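Long-range contacts in GTP-binding protein (Thermus thermophilus, PDB 2DBY), which binds GDP and probably works as a nucleotide-hydrolysing P-loop ATPase of the YchF/OLA1 subfamily that associates with the ribosome: residues D47-F57 with T286-A297; V67-D75 with L274-L282. All coordinates share one frame; numbering follows the deposited sequence. Where two conformers were deposited one is given.

Contact 1: residues D47-F57 with T286-A297; sequences DERLYALQRTF and TFFTAGEKEVRA
The F288 ring takes L53 over one face and meets L50, D47 and R49 along its edge. L53 CD1 sits 4.2 Å from the F288 ring centroid, a CH-pi contact, while T286 CG2 lies over the other face. L50 CD2 reaches the rim at F288 CE2 (3.6 Å) and also packs on V295 CG1 and A297 CB. V295 CG1, anti to its backbone N, meets L53 CB at 3.7 Å, which closes the tight middle. At the far end F57 lays its ring over G291 CA, 4.0 Å from the centroid, in a second CH-pi contact, with A290 CB beside F57 CE1. Helix 48-57, from the GTPase domain, thus lies lengthwise along the antiparallel hairpin formed by strands 284-290 and 295-301, its axis 22° from the direction of 286-290. The end at T286 is polar and water-bridged. D47, the N-cap, accepts from R49 N through OD2, and R49 grips the same carboxylate side-on, NE to OD2 (2.9 Å, 170°) and NH2 to OD1. This pair holds the guanidinium upright against F288, planes 89° apart, with F288 CZ over its face. A methionine at R49 would probably leave the D47 carboxylate without its charged mate and D358, the salt-bridge partner of NH1, likewise. Two waters span the remaining gap to T286 OG1, one from D47 OD1 and one from R49 NH2; that hydroxyl also hydrogen-bonds Y279. The loose side lies beyond F57, where the exposed E292 brings just CG near F57 O, at 3.5 Å.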
loop_
_atom_site.group_PDB
_atom_site.type_symbol
_atom_site.label_atom_id
_atom_site.label_comp_id
_atom_site.label_asym_id
_atom_site.label_seq_id
_atom_site.Cartn_x
_atom_site.Cartn_y
_atom_site.Cartn_z
ATOM N N ASP A 47 -9.836 -11.615 3.557
ATOM C CA ASP A 47 -10.925 -11.127 2.716
ATOM C C ASP A 47 -12.069 -12.142 2.754
ATOM O O ASP A 47 -11.954 -13.251 2.211
ATOM C CB ASP A 47 -10.401 -10.928 1.289
ATOM C CG ASP A 47 -11.422 -10.267 0.364
ATOM O OD1 ASP A 47 -10.998 -9.710 -0.671
ATOM O OD2 ASP A 47 -12.644 -10.310 0.658
ATOM N N GLU A 48 -13.150 -11.765 3.440
ATOM C CA GLU A 48 -14.318 -12.634 3.578
ATOM C C GLU A 48 -14.976 -12.970 2.243
ATOM O O GLU A 48 -15.687 -13.975 2.133
ATOM C CB GLU A 48 -15.362 -11.974 4.500
ATOM C CG GLU A 48 -15.008 -12.010 5.971
ATOM C CD GLU A 48 -15.076 -13.407 6.529
ATOM O OE1 GLU A 48 -16.189 -13.976 6.605
ATOM O OE2 GLU A 48 -14.016 -13.948 6.875
ATOM N N ARG A 49 -14.764 -12.135 1.229
ATOM C CA ARG A 49 -15.365 -12.418 -0.073
ATOM C C ARG A 49 -14.798 -13.724 -0.621
ATOM O O ARG A 49 -15.457 -14.430 -1.387
ATOM C CB ARG A 49 -15.100 -11.260 -1.037
ATOM C CG ARG A 49 -15.768 -9.961 -0.589
ATOM C CD ARG A 49 -15.332 -8.767 -1.437
ATOM N NE ARG A 49 -13.898 -8.472 -1.275
ATOM C CZ ARG A 49 -13.260 -7.483 -1.892
ATOM N NH1 ARG A 49 -13.919 -6.680 -2.704
ATOM N NH2 ARG A 49 -11.951 -7.310 -1.717
ATOM N N LEU A 50 -13.579 -14.070 -0.214
ATOM C CA LEU A 50 -13.007 -15.327 -0.673
ATOM C C LEU A 50 -13.860 -16.490 -0.160
ATOM O O LEU A 50 -14.102 -17.457 -0.883
ATOM C CB LEU A 50 -11.586 -15.501 -0.138
ATOM C CG LEU A 50 -10.545 -14.586 -0.767
ATOM C CD1 LEU A 50 -9.241 -14.715 0.038
ATOM C CD2 LEU A 50 -10.309 -15.020 -2.233
ATOM N N TYR A 51 -14.289 -16.411 1.098
ATOM C CA TYR A 51 -15.089 -17.485 1.682
ATOM C C TYR A 51 -16.494 -17.509 1.115
ATOM O O TYR A 51 -17.094 -18.582 0.985
ATOM C CB TYR A 51 -15.135 -17.342 3.206
ATOM C CG TYR A 51 -13.775 -17.615 3.797
ATOM C CD1 TYR A 51 -13.181 -18.868 3.643
ATOM C CD2 TYR A 51 -13.032 -16.596 4.393
ATOM C CE1 TYR A 51 -11.878 -19.108 4.054
ATOM C CE2 TYR A 51 -11.719 -16.826 4.809
ATOM C CZ TYR A 51 -11.151 -18.085 4.628
ATOM O OH TYR A 51 -9.843 -18.320 4.995
ATOM N N ALA A 52 -17.008 -16.332 0.778
ATOM C CA ALA A 52 -18.336 -16.215 0.188
ATOM C C ALA A 52 -18.304 -16.925 -1.180
ATOM O O ALA A 52 -19.213 -17.683 -1.509
ATOM C CB ALA A 52 -18.718 -14.734 0.017
ATOM N N LEU A 53 -17.261 -16.675 -1.967
ATOM C CA LEU A 53 -17.108 -17.329 -3.273
ATOM C C LEU A 53 -16.875 -18.814 -3.103
ATOM O O LEU A 53 -17.367 -19.636 -3.890
ATOM C CB LEU A 53 -15.942 -16.708 -4.031
ATOM C CG LEU A 53 -16.329 -15.340 -4.572
ATOM C CD1 LEU A 53 -15.069 -14.558 -4.970
ATOM C CD2 LEU A 53 -17.286 -15.517 -5.744
ATOM N N GLN A 54 -16.129 -19.167 -2.064
ATOM C CA GLN A 54 -15.841 -20.554 -1.780
ATOM C C GLN A 54 -17.136 -21.327 -1.530
ATOM O O GLN A 54 -17.278 -22.432 -2.021
ATOM C CB GLN A 54 -14.922 -20.678 -0.565
ATOM C CG GLN A 54 -14.736 -22.105 -0.060
ATOM C CD GLN A 54 -13.908 -22.163 1.217
ATOM O OE1 GLN A 54 -14.335 -21.686 2.261
ATOM N NE2 GLN A 54 -12.715 -22.739 1.133
ATOM N N ARG A 55 -18.080 -20.759 -0.780
ATOM C CA ARG A 55 -19.332 -21.486 -0.533
ATOM C C ARG A 55 -20.110 -21.623 -1.841
ATOM O O ARG A 55 -20.734 -22.661 -2.105
ATOM C CB ARG A 55 -20.217 -20.777 0.511
ATOM C CG ARG A 55 -21.595 -21.435 0.635
ATOM C CD ARG A 55 -22.652 -20.544 1.273
ATOM N NE ARG A 55 -23.014 -19.370 0.475
ATOM C CZ ARG A 55 -23.790 -19.379 -0.608
ATOM N NH1 ARG A 55 -24.315 -20.517 -1.066
ATOM N NH2 ARG A 55 -24.065 -18.225 -1.220
ATOM N N THR A 56 -20.071 -20.585 -2.666
ATOM C CA THR A 56 -20.772 -20.615 -3.942
ATOM C C THR A 56 -20.293 -21.749 -4.846
ATOM O O THR A 56 -21.091 -22.369 -5.546
ATOM C CB THR A 56 -20.600 -19.277 -4.693
ATOM O OG1 THR A 56 -21.250 -18.231 -3.958
ATOM C CG2 THR A 56 -21.197 -19.356 -6.105
ATOM N N PHE A 57 -18.997 -22.047 -4.816
ATOM C CA PHE A 57 -18.460 -23.087 -5.682
ATOM C C PHE A 57 -18.214 -24.447 -5.033
ATOM O O PHE A 57 -17.672 -25.355 -5.655
ATOM C CB PHE A 57 -17.198 -22.554 -6.379
ATOM C CG PHE A 57 -17.483 -21.447 -7.368
ATOM C CD1 PHE A 57 -17.316 -20.102 -7.027
ATOM C CD2 PHE A 57 -17.971 -21.753 -8.633
ATOM C CE1 PHE A 57 -17.634 -19.077 -7.937
ATOM C CE2 PHE A 57 -18.296 -20.742 -9.547
ATOM C CZ PHE A 57 -18.128 -19.403 -9.202
ATOM N N THR A 286 -8.407 -5.369 -5.551
ATOM C CA THR A 286 -8.416 -6.813 -5.612
ATOM C C THR A 286 -9.390 -7.324 -6.669
ATOM O O THR A 286 -10.500 -6.803 -6.766
ATOM C CB THR A 286 -8.920 -7.415 -4.269
ATOM O OG1 THR A 286 -8.077 -6.974 -3.193
ATOM C CG2 THR A 286 -8.948 -8.942 -4.331
ATOM N N PHE A 287 -8.970 -8.302 -7.478
ATOM C CA PHE A 287 -9.923 -8.953 -8.391
ATOM C C PHE A 287 -9.766 -10.443 -8.082
ATOM O O PHE A 287 -8.747 -10.859 -7.493
ATOM C CB PHE A 287 -9.682 -8.615 -9.884
ATOM C CG PHE A 287 -8.503 -9.303 -10.519
ATOM C CD1 PHE A 287 -8.590 -10.630 -10.943
ATOM C CD2 PHE A 287 -7.317 -8.603 -10.743
ATOM C CE1 PHE A 287 -7.514 -11.253 -11.584
ATOM C CE2 PHE A 287 -6.244 -9.217 -11.380
ATOM C CZ PHE A 287 -6.337 -10.541 -11.801
ATOM N N PHE A 288 -10.769 -11.251 -8.432
ATOM C CA PHE A 288 -10.730 -12.670 -8.107
ATOM C C PHE A 288 -10.833 -13.602 -9.300
ATOM O O PHE A 288 -11.320 -13.213 -10.350
ATOM C CB PHE A 288 -11.940 -13.059 -7.211
ATOM C CG PHE A 288 -12.071 -12.246 -5.952
ATOM C CD1 PHE A 288 -12.881 -11.120 -5.914
ATOM C CD2 PHE A 288 -11.384 -12.622 -4.801
ATOM C CE1 PHE A 288 -13.009 -10.363 -4.728
ATOM C CE2 PHE A 288 -11.498 -11.882 -3.616
ATOM C CZ PHE A 288 -12.318 -10.746 -3.583
ATOM N N THR A 289 -10.344 -14.821 -9.117
ATOM C CA THR A 289 -10.584 -15.879 -10.101
ATOM C C THR A 289 -11.320 -16.880 -9.201
ATOM O O THR A 289 -10.914 -17.122 -8.054
ATOM C CB THR A 289 -9.303 -16.459 -10.741
ATOM O OG1 THR A 289 -8.355 -16.856 -9.748
ATOM C CG2 THR A 289 -8.714 -15.432 -11.670
ATOM N N ALA A 290 -12.411 -17.451 -9.692
ATOM C CA ALA A 290 -13.187 -18.343 -8.843
ATOM C C ALA A 290 -13.837 -19.477 -9.619
ATOM O O ALA A 290 -14.383 -19.272 -10.699
ATOM C CB ALA A 290 -14.256 -17.546 -8.109
ATOM N N GLY A 291 -13.764 -20.662 -9.027
ATOM C CA GLY A 291 -14.321 -21.854 -9.634
ATOM C C GLY A 291 -14.217 -23.013 -8.666
ATOM O O GLY A 291 -13.716 -22.873 -7.551
ATOM N N GLU A 292 -14.664 -24.185 -9.096
ATOM C CA GLU A 292 -14.641 -25.354 -8.219
ATOM C C GLU A 292 -13.255 -25.750 -7.740
ATOM O O GLU A 292 -13.108 -26.335 -6.663
ATOM C CB GLU A 292 -15.280 -26.555 -8.916
ATOM C CG GLU A 292 -16.044 -27.449 -7.960
ATOM C CD GLU A 292 -16.466 -28.776 -8.576
ATOM O OE1 GLU A 292 -16.912 -28.780 -9.748
ATOM O OE2 GLU A 292 -16.357 -29.812 -7.876
ATOM N N LYS A 293 -12.229 -25.448 -8.527
ATOM C CA LYS A 293 -10.887 -25.833 -8.118
ATOM C C LYS A 293 -10.184 -24.867 -7.182
ATOM O O LYS A 293 -9.330 -25.283 -6.399
ATOM C CB LYS A 293 -9.999 -26.060 -9.345
ATOM C CG LYS A 293 -10.383 -25.221 -10.547
ATOM C CD LYS A 293 -10.499 -23.741 -10.208
ATOM C CE LYS A 293 -11.385 -23.047 -11.217
ATOM N NZ LYS A 293 -12.687 -23.766 -11.326
ATOM N N GLU A 294 -10.536 -23.589 -7.242
ATOM C CA GLU A 294 -9.843 -22.616 -6.399
ATOM C C GLU A 294 -10.500 -21.251 -6.473
ATOM O O GLU A 294 -11.109 -20.914 -7.477
ATOM C CB GLU A 294 -8.386 -22.489 -6.884
ATOM C CG GLU A 294 -7.507 -21.499 -6.115
ATOM C CD GLU A 294 -6.125 -21.310 -6.743
ATOM O OE1 GLU A 294 -6.018 -20.598 -7.759
ATOM O OE2 GLU A 294 -5.146 -21.884 -6.216
ATOM N N VAL A 295 -10.361 -20.464 -5.406
ATOM C CA VAL A 295 -10.878 -19.091 -5.391
ATOM C C VAL A 295 -9.644 -18.311 -4.948
ATOM O O VAL A 295 -9.080 -18.608 -3.907
ATOM C CB VAL A 295 -12.006 -18.899 -4.360
ATOM C CG1 VAL A 295 -12.324 -17.412 -4.201
ATOM C CG2 VAL A 295 -13.251 -19.624 -4.830
ATOM N N ARG A 296 -9.222 -17.340 -5.747
ATOM C CA ARG A 296 -8.008 -16.597 -5.415
ATOM C C ARG A 296 -8.170 -15.117 -5.637
ATOM O O ARG A 296 -8.859 -14.671 -6.560
ATOM C CB ARG A 296 -6.824 -17.113 -6.251
ATOM C CG ARG A 296 -5.527 -16.319 -6.062
ATOM C CD ARG A 296 -4.356 -17.069 -6.684
ATOM N NE ARG A 296 -3.124 -16.296 -6.591
ATOM C CZ ARG A 296 -1.920 -16.762 -6.908
ATOM N NH1 ARG A 296 -1.780 -18.010 -7.339
ATOM N NH2 ARG A 296 -0.858 -15.972 -6.795
ATOM N N ALA A 297 -7.506 -14.348 -4.772
ATOM C CA ALA A 297 -7.539 -12.896 -4.821
ATOM C C ALA A 297 -6.244 -12.465 -5.486
ATOM O O ALA A 297 -5.184 -13.003 -5.155
ATOM C CB ALA A 297 -7.593 -12.330 -3.409
HETATM O O HOH W 1 -8.329 -9.095 -0.811
HETATM O O HOH W 2 -10.002 -5.258 -2.109
#

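Contact 2: residues V67-D75 with L274-L282. With FMT (formic acid), chain E.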
loop_
_atom_site.group_PDB
_atom_site.type_symbol
_atom_site.label_atom_id
_atom_site.label_comp_id
_atom_site.label_asym_id
_atom_site.label_seq_id
_atom_site.Cartn_x
_atom_site.Cartn_y
_atom_site.Cartn_z
ATOM N N VAL A 67 -7.086 -18.673 -1.789
ATOM C CA VAL A 67 -5.723 -18.128 -1.817
ATOM C C VAL A 67 -5.841 -16.616 -1.696
ATOM O O VAL A 67 -6.298 -15.944 -2.611
ATOM C CB VAL A 67 -5.005 -18.456 -3.146
ATOM C CG1 VAL A 67 -3.565 -17.922 -3.089
ATOM C CG2 VAL A 67 -4.985 -19.974 -3.373
ATOM N N PRO A 68 -5.428 -16.053 -0.552
ATOM C CA PRO A 68 -5.563 -14.595 -0.472
ATOM C C PRO A 68 -4.389 -13.886 -1.112
ATOM O O PRO A 68 -3.381 -14.509 -1.471
ATOM C CB PRO A 68 -5.595 -14.330 1.030
ATOM C CG PRO A 68 -4.609 -15.369 1.548
ATOM C CD PRO A 68 -4.914 -16.621 0.712
ATOM N N THR A 69 -4.539 -12.580 -1.269
ATOM C CA THR A 69 -3.431 -11.767 -1.767
ATOM C C THR A 69 -2.717 -11.218 -0.512
ATOM O O THR A 69 -2.941 -11.715 0.600
ATOM C CB THR A 69 -3.913 -10.647 -2.732
ATOM O OG1 THR A 69 -2.769 -9.952 -3.250
ATOM C CG2 THR A 69 -4.848 -9.642 -2.030
ATOM N N HIS A 70 -1.869 -10.208 -0.672
ATOM C CA HIS A 70 -1.101 -9.686 0.447
ATOM C C HIS A 70 -0.576 -8.284 0.144
ATOM O O HIS A 70 -0.729 -7.782 -0.977
ATOM C CB HIS A 70 0.091 -10.621 0.694
ATOM C CG HIS A 70 0.940 -10.849 -0.525
ATOM N ND1 HIS A 70 1.250 -12.107 -0.996
ATOM C CD2 HIS A 70 1.542 -9.976 -1.366
ATOM C CE1 HIS A 70 2.004 -11.999 -2.079
ATOM N NE2 HIS A 70 2.195 -10.715 -2.325
ATOM N N VAL A 71 0.035 -7.666 1.160
ATOM C CA VAL A 71 0.634 -6.337 1.037
ATOM C C VAL A 71 2.069 -6.461 1.550
ATOM O O VAL A 71 2.295 -6.980 2.648
ATOM C CB VAL A 71 -0.105 -5.293 1.895
ATOM C CG1 VAL A 71 0.594 -3.915 1.752
ATOM C CG2 VAL A 71 -1.547 -5.196 1.460
ATOM N N GLU A 72 3.021 -5.975 0.760
ATOM C CA GLU A 72 4.443 -6.062 1.110
ATOM C C GLU A 72 4.934 -4.846 1.907
ATOM O O GLU A 72 4.612 -3.715 1.571
ATOM C CB GLU A 72 5.249 -6.197 -0.183
ATOM C CG GLU A 72 6.754 -6.374 -0.010
ATOM C CD GLU A 72 7.425 -6.717 -1.327
ATOM O OE1 GLU A 72 7.247 -7.845 -1.811
ATOM O OE2 GLU A 72 8.121 -5.858 -1.885
ATOM N N PHE A 73 5.723 -5.112 2.953
ATOM C CA PHE A 73 6.262 -4.077 3.826
ATOM C C PHE A 73 7.769 -4.248 3.907
ATOM O O PHE A 73 8.256 -5.384 3.964
ATOM C CB PHE A 73 5.675 -4.210 5.237
ATOM C CG PHE A 73 4.245 -3.765 5.338
ATOM C CD1 PHE A 73 3.199 -4.679 5.188
ATOM C CD2 PHE A 73 3.942 -2.421 5.539
ATOM C CE1 PHE A 73 1.866 -4.252 5.234
ATOM C CE2 PHE A 73 2.617 -1.981 5.588
ATOM C CZ PHE A 73 1.576 -2.893 5.434
ATOM N N VAL A 74 8.492 -3.131 3.930
ATOM C CA VAL A 74 9.943 -3.173 4.016
ATOM C C VAL A 74 10.408 -2.450 5.275
ATOM O O VAL A 74 9.929 -1.343 5.564
ATOM C CB VAL A 74 10.556 -2.462 2.806
ATOM C CG1 VAL A 74 12.089 -2.512 2.882
ATOM C CG2 VAL A 74 10.038 -3.085 1.530
ATOM N N ASP A 75 11.317 -3.059 6.038
ATOM C CA ASP A 75 11.840 -2.401 7.223
ATOM C C ASP A 75 12.928 -1.515 6.649
ATOM O O ASP A 75 13.994 -2.025 6.270
ATOM C CB ASP A 75 12.486 -3.401 8.193
ATOM C CG ASP A 75 13.032 -2.731 9.458
ATOM O OD1 ASP A 75 13.025 -1.482 9.539
ATOM O OD2 ASP A 75 13.472 -3.460 10.380
ATOM N N LEU A 274 -3.263 -2.135 9.192
ATOM C CA LEU A 274 -2.097 -1.542 8.523
ATOM C C LEU A 274 -2.013 -2.037 7.078
ATOM O O LEU A 274 -1.713 -1.285 6.166
ATOM C CB LEU A 274 -0.805 -1.905 9.278
ATOM C CG LEU A 274 0.494 -1.350 8.688
ATOM C CD1 LEU A 274 0.474 0.179 8.648
ATOM C CD2 LEU A 274 1.656 -1.849 9.565
ATOM N N ALA A 275 -2.280 -3.323 6.873
ATOM C CA ALA A 275 -2.247 -3.868 5.526
ATOM C C ALA A 275 -3.289 -3.167 4.639
ATOM O O ALA A 275 -3.016 -2.827 3.483
ATOM C CB ALA A 275 -2.503 -5.409 5.574
ATOM N N ARG A 276 -4.481 -2.943 5.189
ATOM C CA ARG A 276 -5.546 -2.280 4.439
ATOM C C ARG A 276 -5.190 -0.817 4.169
ATOM O O ARG A 276 -5.541 -0.268 3.122
ATOM C CB ARG A 276 -6.881 -2.373 5.196
ATOM C CG ARG A 276 -7.531 -3.768 5.159
ATOM C CD ARG A 276 -9.014 -3.733 5.585
ATOM N NE ARG A 276 -9.203 -3.167 6.919
ATOM C CZ ARG A 276 -9.561 -1.909 7.158
ATOM N NH1 ARG A 276 -9.785 -1.075 6.149
ATOM N NH2 ARG A 276 -9.672 -1.473 8.405
ATOM N N ALA A 277 -4.499 -0.184 5.111
ATOM C CA ALA A 277 -4.087 1.209 4.926
ATOM C C ALA A 277 -2.996 1.234 3.849
ATOM O O ALA A 277 -2.959 2.141 3.016
ATOM C CB ALA A 277 -3.555 1.816 6.240
ATOM N N GLY A 278 -2.133 0.218 3.857
ATOM C CA GLY A 278 -1.081 0.153 2.846
ATOM C C GLY A 278 -1.677 -0.097 1.465
ATOM O O GLY A 278 -1.231 0.457 0.469
ATOM N N TYR A 279 -2.696 -0.946 1.404
ATOM C CA TYR A 279 -3.353 -1.259 0.137
ATOM C C TYR A 279 -3.887 0.041 -0.456
ATOM O O TYR A 279 -3.723 0.299 -1.649
ATOM C CB TYR A 279 -4.522 -2.229 0.375
ATOM C CG TYR A 279 -4.774 -3.225 -0.747
ATOM C CD1 TYR A 279 -3.801 -4.170 -1.097
ATOM C CD2 TYR A 279 -6.019 -3.293 -1.385
ATOM C CE1 TYR A 279 -4.062 -5.161 -2.034
ATOM C CE2 TYR A 279 -6.295 -4.288 -2.330
ATOM C CZ TYR A 279 -5.313 -5.218 -2.641
ATOM O OH TYR A 279 -5.576 -6.230 -3.523
ATOM N N ARG A 280 -4.519 0.866 0.383
ATOM C CA ARG A 280 -5.061 2.142 -0.077
ATOM C C ARG A 280 -3.959 3.104 -0.495
ATOM O O ARG A 280 -4.074 3.788 -1.510
ATOM C CB ARG A 280 -5.912 2.817 1.015
ATOM C CG ARG A 280 -7.239 2.093 1.317
ATOM C CD ARG A 280 -8.130 2.940 2.221
ATOM N NE ARG A 280 -7.592 3.075 3.577
ATOM C CZ ARG A 280 -7.771 2.177 4.547
ATOM N NH1 ARG A 280 -8.475 1.072 4.330
ATOM N NH2 ARG A 280 -7.258 2.391 5.740
ATOM N N ALA A 281 -2.886 3.155 0.286
ATOM C CA ALA A 281 -1.781 4.065 -0.016
ATOM C C ALA A 281 -1.156 3.728 -1.357
ATOM O O ALA A 281 -0.762 4.629 -2.121
ATOM C CB ALA A 281 -0.712 3.990 1.092
ATOM N N LEU A 282 -1.052 2.438 -1.652
ATOM C CA LEU A 282 -0.457 1.984 -2.905
ATOM C C LEU A 282 -1.467 2.047 -4.066
ATOM O O LEU A 282 -1.137 1.684 -5.200
ATOM C CB LEU A 282 0.090 0.552 -2.753
ATOM C CG LEU A 282 1.259 0.399 -1.765
ATOM C CD1 LEU A 282 1.606 -1.083 -1.532
ATOM C CD2 LEU A 282 2.455 1.149 -2.295
HETATM C C FMT E . -0.638 -14.379 0.852
HETATM O O1 FMT E . 0.247 -14.482 0.037
HETATM O O2 FMT E . -0.983 -15.430 1.594
#
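Strand 70-75 runs across helix 274-281 at 88°, the axes 8.4 Å apart at closest approach, and the backbones come nearest at V71 and A275, whose CA atoms are 5.9 Å apart. V71 fills this crossing point: its chi1 of 179° brings CG2 down onto the helix, where it touches A275 O at 3.4 Å and Y279 CD1 at 3.6 Å, while CG1 turns to the L282 side. F73 comes in edge-on. Its CZ lies 3.8 Å from L274 CG, with L274 O and A275 CA near the ring plane. G278 presents bare backbone here; a CB would sit tightly against both V71 CG1 and F73 CZ. On the other flank T69 CG2 approaches Y279 OH, 3.8 Å away, a hydroxyl that hydrogen-bonds T286 and T299. H70 points away from the helix, and its ND1 gives a nearly straight bond (2.8 Å, 173°) to O1 of a formic acid molecule, probably from the crystallisation liquor. L274 and A277 also touch strand 204-209, which places the helix against one face of the central sheet. Such a helix laid over the mainly parallel strands is the layered alpha/beta architecture of P-loop GTPase domains.

How the contacts relate
The centres of the two contacts lie 19 Å apart, and contact 2 is nested in the chain loop closed by contact 1. They share a sheet: strand 66-75 pairs in parallel with strand 295-301, and V67 N lies 2.9 Å from V295 O, a probable hydrogen bond. A second join is side chain to side chain, Y279 OH to T286 OG1 at 2.6 Å. Contact 1 binds helix 48-57 to the hairpin leading into the C-terminal part and lies away from the annotated sites. Contact 2 is closer to the nucleotide: the side chain of L274 is about 12 Å from GDP, and D75 forms a salt bridge with K14 of the P-loop.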